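Local coordinates for serine acetyltransferase 1, putative (Entamoeba histolytica, PDB 7BW9), which probably catalyses the acetylation of serine, a step of cysteine biosynthesis, and is captured here with cysteine bound, at residues G129-Y143 with I164-I178. Numbering follows the deposited sequence.
Sequences GIHVMMIQRVAHILY and IDIHPGTSIGNHFFI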
loop_
_atom_site.group_PDB
_atom_site.type_symbol
_atom_site.label_atom_id
_atom_site.label_comp_id
_atom_site.label_asym_id
_atom_site.label_seq_id
_atom_site.Cartn_x
_atom_site.Cartn_y
_atom_site.Cartn_z
ATOM N N GLY A 129 11.735 0.837 3.135
ATOM C CA GLY A 129 12.724 0.392 2.166
ATOM C C GLY A 129 13.745 -0.549 2.767
ATOM O O GLY A 129 14.277 -1.419 2.070
ATOM N N ILE A 130 14.024 -0.388 4.064
ATOM C CA ILE A 130 14.889 -1.310 4.785
ATOM C C ILE A 130 14.158 -2.617 5.040
ATOM O O ILE A 130 14.717 -3.705 4.862
ATOM C CB ILE A 130 15.367 -0.677 6.108
ATOM C CG1 ILE A 130 16.226 0.555 5.842
ATOM C CG2 ILE A 130 16.107 -1.695 6.948
ATOM C CD1 ILE A 130 17.425 0.298 4.970
ATOM N N HIS A 131 12.894 -2.536 5.456
ATOM C CA HIS A 131 12.160 -3.764 5.757
ATOM C C HIS A 131 11.994 -4.609 4.508
ATOM O O HIS A 131 12.093 -5.838 4.571
ATOM C CB HIS A 131 10.800 -3.450 6.395
ATOM C CG HIS A 131 10.912 -2.775 7.730
ATOM N ND1 HIS A 131 9.868 -2.085 8.309
ATOM C CD2 HIS A 131 11.954 -2.676 8.589
ATOM C CE1 HIS A 131 10.264 -1.588 9.469
ATOM N NE2 HIS A 131 11.524 -1.936 9.665
ATOM N N VAL A 132 11.779 -3.974 3.357
ATOM C CA VAL A 132 11.586 -4.779 2.151
ATOM C C VAL A 132 12.880 -5.496 1.783
ATOM O O VAL A 132 12.848 -6.619 1.269
ATOM C CB VAL A 132 11.041 -3.914 0.989
ATOM C CG1 VAL A 132 12.131 -3.035 0.386
ATOM C CG2 VAL A 132 10.441 -4.799 -0.100
ATOM N N MET A 133 14.033 -4.885 2.070
ATOM C CA MET A 133 15.306 -5.510 1.737
ATOM C C MET A 133 15.688 -6.610 2.723
ATOM O O MET A 133 16.295 -7.606 2.316
ATOM C CB MET A 133 16.402 -4.448 1.648
ATOM C CG MET A 133 16.283 -3.579 0.378
ATOM S SD MET A 133 15.976 -4.533 -1.136
ATOM C CE MET A 133 17.484 -5.524 -1.164
ATOM N N MET A 134 15.337 -6.465 4.009
ATOM C CA MET A 134 15.424 -7.605 4.922
ATOM C C MET A 134 14.722 -8.830 4.336
ATOM O O MET A 134 15.277 -9.931 4.313
ATOM C CB MET A 134 14.805 -7.254 6.276
ATOM C CG MET A 134 15.432 -6.086 7.019
ATOM S SD MET A 134 14.637 -5.920 8.640
ATOM C CE MET A 134 15.622 -4.635 9.413
ATOM N N ILE A 135 13.495 -8.653 3.848
ATOM C CA ILE A 135 12.771 -9.775 3.260
ATOM C C ILE A 135 13.393 -10.194 1.929
ATOM O O ILE A 135 13.554 -11.394 1.659
ATOM C CB ILE A 135 11.287 -9.418 3.097
ATOM C CG1 ILE A 135 10.709 -8.984 4.438
ATOM C CG2 ILE A 135 10.499 -10.601 2.530
ATOM C CD1 ILE A 135 10.711 -10.098 5.514
ATOM N N GLN A 136 13.745 -9.221 1.069
ATOM C CA GLN A 136 14.180 -9.562 -0.288
ATOM C C GLN A 136 15.481 -10.350 -0.278
ATOM O O GLN A 136 15.633 -11.314 -1.036
ATOM C CB GLN A 136 14.345 -8.304 -1.146
ATOM C CG GLN A 136 14.235 -8.582 -2.684
ATOM C CD GLN A 136 15.539 -9.057 -3.304
ATOM O OE1 GLN A 136 16.611 -8.780 -2.775
ATOM N NE2 GLN A 136 15.451 -9.802 -4.407
ATOM N N ARG A 137 16.437 -9.948 0.563
ATOM C CA ARG A 137 17.706 -10.662 0.612
ATOM C C ARG A 137 17.530 -12.085 1.140
ATOM O O ARG A 137 18.250 -12.995 0.712
ATOM C CB ARG A 137 18.706 -9.852 1.441
ATOM C CG ARG A 137 18.946 -8.468 0.804
ATOM C CD ARG A 137 20.261 -7.863 1.205
ATOM N NE ARG A 137 20.451 -6.490 0.731
ATOM C CZ ARG A 137 20.866 -6.165 -0.498
ATOM N NH1 ARG A 137 21.113 -7.111 -1.394
ATOM N NH2 ARG A 137 21.043 -4.888 -0.823
ATOM N N VAL A 138 16.557 -12.308 2.032
ATOM C CA VAL A 138 16.220 -13.672 2.422
ATOM C C VAL A 138 15.580 -14.408 1.257
ATOM O O VAL A 138 16.024 -15.496 0.871
ATOM C CB VAL A 138 15.290 -13.672 3.649
ATOM C CG1 VAL A 138 14.645 -15.031 3.802
ATOM C CG2 VAL A 138 16.060 -13.261 4.895
ATOM N N ALA A 139 14.528 -13.817 0.681
ATOM C CA ALA A 139 13.767 -14.482 -0.376
ATOM C C ALA A 139 14.651 -14.840 -1.555
ATOM O O ALA A 139 14.447 -15.876 -2.197
ATOM C CB ALA A 139 12.626 -13.578 -0.856
ATOM N N HIS A 140 15.608 -13.968 -1.880
ATOM C CA HIS A 140 16.430 -14.166 -3.074
ATOM C C HIS A 140 17.298 -15.416 -2.956
ATOM O O HIS A 140 17.539 -16.110 -3.951
ATOM C CB HIS A 140 17.286 -12.927 -3.321
ATOM C CG HIS A 140 18.161 -13.019 -4.534
ATOM N ND1 HIS A 140 17.658 -13.168 -5.807
ATOM C CD2 HIS A 140 19.511 -12.969 -4.663
ATOM C CE1 HIS A 140 18.661 -13.212 -6.669
ATOM N NE2 HIS A 140 19.794 -13.100 -5.999
ATOM N N ILE A 141 17.774 -15.724 -1.750
ATOM C CA ILE A 141 18.534 -16.959 -1.566
ATOM C C ILE A 141 17.629 -18.166 -1.747
ATOM O O ILE A 141 18.030 -19.181 -2.325
ATOM C CB ILE A 141 19.226 -16.963 -0.195
ATOM C CG1 ILE A 141 20.313 -15.891 -0.190
ATOM C CG2 ILE A 141 19.832 -18.354 0.111
ATOM C CD1 ILE A 141 20.772 -15.547 1.130
ATOM N N LEU A 142 16.388 -18.066 -1.279
ATOM C CA LEU A 142 15.447 -19.155 -1.489
ATOM C C LEU A 142 15.204 -19.361 -2.976
ATOM O O LEU A 142 15.280 -20.488 -3.483
ATOM C CB LEU A 142 14.145 -18.861 -0.745
ATOM C CG LEU A 142 14.337 -18.603 0.751
ATOM C CD1 LEU A 142 13.014 -18.225 1.407
ATOM C CD2 LEU A 142 14.952 -19.840 1.419
ATOM N N TYR A 143 14.965 -18.263 -3.697
ATOM C CA TYR A 143 14.662 -18.347 -5.123
ATOM C C TYR A 143 15.832 -18.940 -5.899
ATOM O O TYR A 143 15.641 -19.816 -6.750
ATOM C CB TYR A 143 14.285 -16.956 -5.642
ATOM C CG TYR A 143 14.173 -16.809 -7.148
ATOM C CD1 TYR A 143 15.310 -16.617 -7.931
ATOM C CD2 TYR A 143 12.926 -16.803 -7.780
ATOM C CE1 TYR A 143 15.224 -16.466 -9.306
ATOM C CE2 TYR A 143 12.823 -16.641 -9.165
ATOM C CZ TYR A 143 13.977 -16.468 -9.918
ATOM O OH TYR A 143 13.907 -16.302 -11.283
ATOM N N ILE A 164 5.712 -1.845 -1.625
ATOM C CA ILE A 164 6.903 -2.014 -2.454
ATOM C C ILE A 164 6.910 -3.421 -3.029
ATOM O O ILE A 164 6.795 -4.408 -2.284
ATOM C CB ILE A 164 8.192 -1.765 -1.657
ATOM C CG1 ILE A 164 8.169 -0.389 -0.993
ATOM C CG2 ILE A 164 9.422 -1.947 -2.584
ATOM C CD1 ILE A 164 9.353 -0.183 -0.043
ATOM N N ASP A 165 7.067 -3.518 -4.345
ATOM C CA ASP A 165 6.919 -4.780 -5.066
ATOM C C ASP A 165 8.259 -5.141 -5.688
ATOM O O ASP A 165 8.615 -4.606 -6.745
ATOM C CB ASP A 165 5.828 -4.658 -6.123
ATOM C CG ASP A 165 5.422 -5.990 -6.714
ATOM O OD1 ASP A 165 6.149 -6.987 -6.526
ATOM O OD2 ASP A 165 4.355 -6.041 -7.367
ATOM N N ILE A 166 8.997 -6.054 -5.052
ATOM C CA ILE A 166 10.284 -6.514 -5.568
ATOM C C ILE A 166 10.237 -8.023 -5.748
ATOM O O ILE A 166 9.903 -8.761 -4.806
ATOM C CB ILE A 166 11.456 -6.136 -4.642
ATOM C CG1 ILE A 166 11.505 -4.637 -4.405
ATOM C CG2 ILE A 166 12.781 -6.643 -5.228
ATOM C CD1 ILE A 166 12.654 -4.222 -3.505
ATOM N N HIS A 167 10.602 -8.481 -6.940
ATOM C CA HIS A 167 10.559 -9.908 -7.204
ATOM C C HIS A 167 11.682 -10.629 -6.449
ATOM O O HIS A 167 12.770 -10.081 -6.267
ATOM C CB HIS A 167 10.674 -10.178 -8.702
ATOM C CG HIS A 167 10.226 -11.548 -9.098
ATOM N ND1 HIS A 167 11.050 -12.651 -9.019
ATOM C CD2 HIS A 167 9.033 -11.999 -9.558
ATOM C CE1 HIS A 167 10.382 -13.725 -9.405
ATOM N NE2 HIS A 167 9.158 -13.356 -9.745
ATOM N N PRO A 168 11.433 -11.854 -5.977
ATOM C CA PRO A 168 12.514 -12.604 -5.314
ATOM C C PRO A 168 13.708 -12.877 -6.214
ATOM O O PRO A 168 14.834 -13.033 -5.719
ATOM C CB PRO A 168 11.825 -13.908 -4.867
ATOM C CG PRO A 168 10.612 -14.027 -5.764
ATOM C CD PRO A 168 10.169 -12.612 -6.015
ATOM N N GLY A 169 13.507 -12.934 -7.528
ATOM C CA GLY A 169 14.621 -13.146 -8.437
ATOM C C GLY A 169 15.511 -11.943 -8.648
ATOM O O GLY A 169 16.641 -12.105 -9.115
ATOM N N THR A 170 15.045 -10.742 -8.304
ATOM C CA THR A 170 15.846 -9.539 -8.516
ATOM C C THR A 170 17.220 -9.666 -7.855
ATOM O O THR A 170 17.332 -10.119 -6.717
ATOM C CB THR A 170 15.103 -8.324 -7.961
ATOM O OG1 THR A 170 13.799 -8.253 -8.547
ATOM C CG2 THR A 170 15.852 -7.051 -8.261
ATOM N N SER A 171 18.265 -9.275 -8.589
ATOM C CA SER A 171 19.638 -9.243 -8.097
ATOM C C SER A 171 20.005 -7.812 -7.710
ATOM O O SER A 171 19.975 -6.909 -8.560
ATOM C CB SER A 171 20.596 -9.758 -9.175
ATOM O OG SER A 171 21.924 -9.726 -8.706
ATOM N N ILE A 172 20.363 -7.605 -6.445
ATOM C CA ILE A 172 20.555 -6.263 -5.903
ATOM C C ILE A 172 21.879 -6.192 -5.156
ATOM O O ILE A 172 22.109 -6.972 -4.228
ATOM C CB ILE A 172 19.392 -5.869 -4.968
ATOM C CG1 ILE A 172 18.072 -5.909 -5.748
ATOM C CG2 ILE A 172 19.667 -4.489 -4.324
ATOM C CD1 ILE A 172 16.825 -5.627 -4.904
ATOM N N GLY A 173 22.718 -5.227 -5.521
ATOM C CA GLY A 173 23.985 -5.024 -4.853
ATOM C C GLY A 173 23.833 -4.318 -3.516
ATOM O O GLY A 173 22.739 -4.159 -2.972
ATOM N N ASN A 174 24.965 -3.855 -2.999
ATOM C CA ASN A 174 24.993 -3.368 -1.632
ATOM C C ASN A 174 24.696 -1.870 -1.561
ATOM O O ASN A 174 24.721 -1.148 -2.565
ATOM C CB ASN A 174 26.340 -3.699 -0.968
ATOM C CG ASN A 174 27.531 -3.122 -1.710
ATOM O OD1 ASN A 174 27.679 -1.906 -1.833
ATOM N ND2 ASN A 174 28.412 -3.994 -2.163
ATOM N N HIS A 175 24.389 -1.418 -0.344
ATOM C CA HIS A 175 24.068 -0.017 -0.060
ATOM C C HIS A 175 22.888 0.472 -0.895
ATOM O O HIS A 175 22.900 1.586 -1.425
ATOM C CB HIS A 175 25.283 0.895 -0.274
ATOM C CG HIS A 175 26.425 0.626 0.665
ATOM N ND1 HIS A 175 27.459 -0.236 0.359
ATOM C CD2 HIS A 175 26.714 1.138 1.886
ATOM C CE1 HIS A 175 28.333 -0.244 1.349
ATOM N NE2 HIS A 175 27.898 0.574 2.290
ATOM N N PHE A 176 21.858 -0.362 -1.012
ATOM C CA PHE A 176 20.690 -0.031 -1.819
ATOM C C PHE A 176 19.668 0.693 -0.951
ATOM O O PHE A 176 19.295 0.188 0.117
ATOM C CB PHE A 176 20.087 -1.305 -2.427
ATOM C CG PHE A 176 18.880 -1.058 -3.295
ATOM C CD1 PHE A 176 18.952 -0.182 -4.369
ATOM C CD2 PHE A 176 17.676 -1.703 -3.039
ATOM C CE1 PHE A 176 17.841 0.051 -5.178
ATOM C CE2 PHE A 176 16.570 -1.482 -3.840
ATOM C CZ PHE A 176 16.653 -0.607 -4.915
ATOM N N PHE A 177 19.199 1.857 -1.408
ATOM C CA PHE A 177 18.239 2.662 -0.648
ATOM C C PHE A 177 16.987 2.945 -1.477
ATOM O O PHE A 177 17.062 3.556 -2.555
ATOM C CB PHE A 177 18.868 3.977 -0.177
ATOM C CG PHE A 177 17.916 4.890 0.582
ATOM C CD1 PHE A 177 16.957 4.370 1.461
ATOM C CD2 PHE A 177 18.014 6.269 0.453
ATOM C CE1 PHE A 177 16.106 5.211 2.172
ATOM C CE2 PHE A 177 17.155 7.119 1.154
ATOM C CZ PHE A 177 16.203 6.586 2.015
ATOM N N ILE A 178 15.838 2.502 -0.970
ATOM C CA ILE A 178 14.529 2.910 -1.473
ATOM C C ILE A 178 13.950 3.902 -0.474
ATOM O O ILE A 178 13.748 3.558 0.698
ATOM C CB ILE A 178 13.591 1.707 -1.663
ATOM C CG1 ILE A 178 14.092 0.807 -2.787
ATOM C CG2 ILE A 178 12.161 2.165 -1.958
ATOM C CD1 ILE A 178 13.313 -0.469 -2.926
HETATM O O HOH W 1 12.524 3.502 3.250
HETATM O O HOH W 2 16.245 0.492 0.985
HETATM O O HOH W 3 18.900 -9.381 -4.333
#
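Gln136 of helix 129-143 sends its amide across to the 167-170 turn of segment 164-178. CG lies anti to the backbone N (chi1 -157°) and the chain then bends at chi2, laying CG on Ile166 CG2. Gln136 NE2 donates to His167 O (3.3 Å), the nitrogen lying in that carbonyl's plane and the oxygen close to the amide plane, and to Thr170 O (3.0 Å) along a more bent path (N-H...O 140°). A water that donates to both Gln136 OE1 and Thr170 O engages the other end of the amide.

One helical turn on, His140 donates from ND1 to Pro168 O (2.8 Å), almost within the planes of ring and carbonyl, while Thr170 O sits over one ring face at an angle too poor for a bond. Tyr143 lays a ring face on Gly169, whose CA is 3.5 Å from the ring centroid and 14° off its normal, a CH-pi contact; the Tyr143 hydroxyl is hydrogen-bonded to Glu188 OE2.

Arg137, extended from CG to NE, spans two successive carbonyls: NH1 donates a hydrogen bond to Ile172 O (3.0 Å), in the guanidinium plane but above the carbonyl plane, and NH2 donates to Gly173 O (2.8 Å). Asp106 OD2 forms a salt bridge with NE, and Met133 CE covers one guanidinium face. Met133, bent at chi2 and chi3, meets Ile172 tip to tip and sets SD at the Phe176 ring edge (3.8 Å to CD2), a Met-aromatic contact. Val132 sets CG2 against Ile164 CG2 (3.9 Å) and crosses Ile166 at about a right angle, CG1 against CD1.

Strands 165-166, 171-172 and 177-178 each begin a separate parallel sheet and together form the first coil of the left-handed beta-helix of hexapeptide-repeat acyltransferases, here capped by a helix.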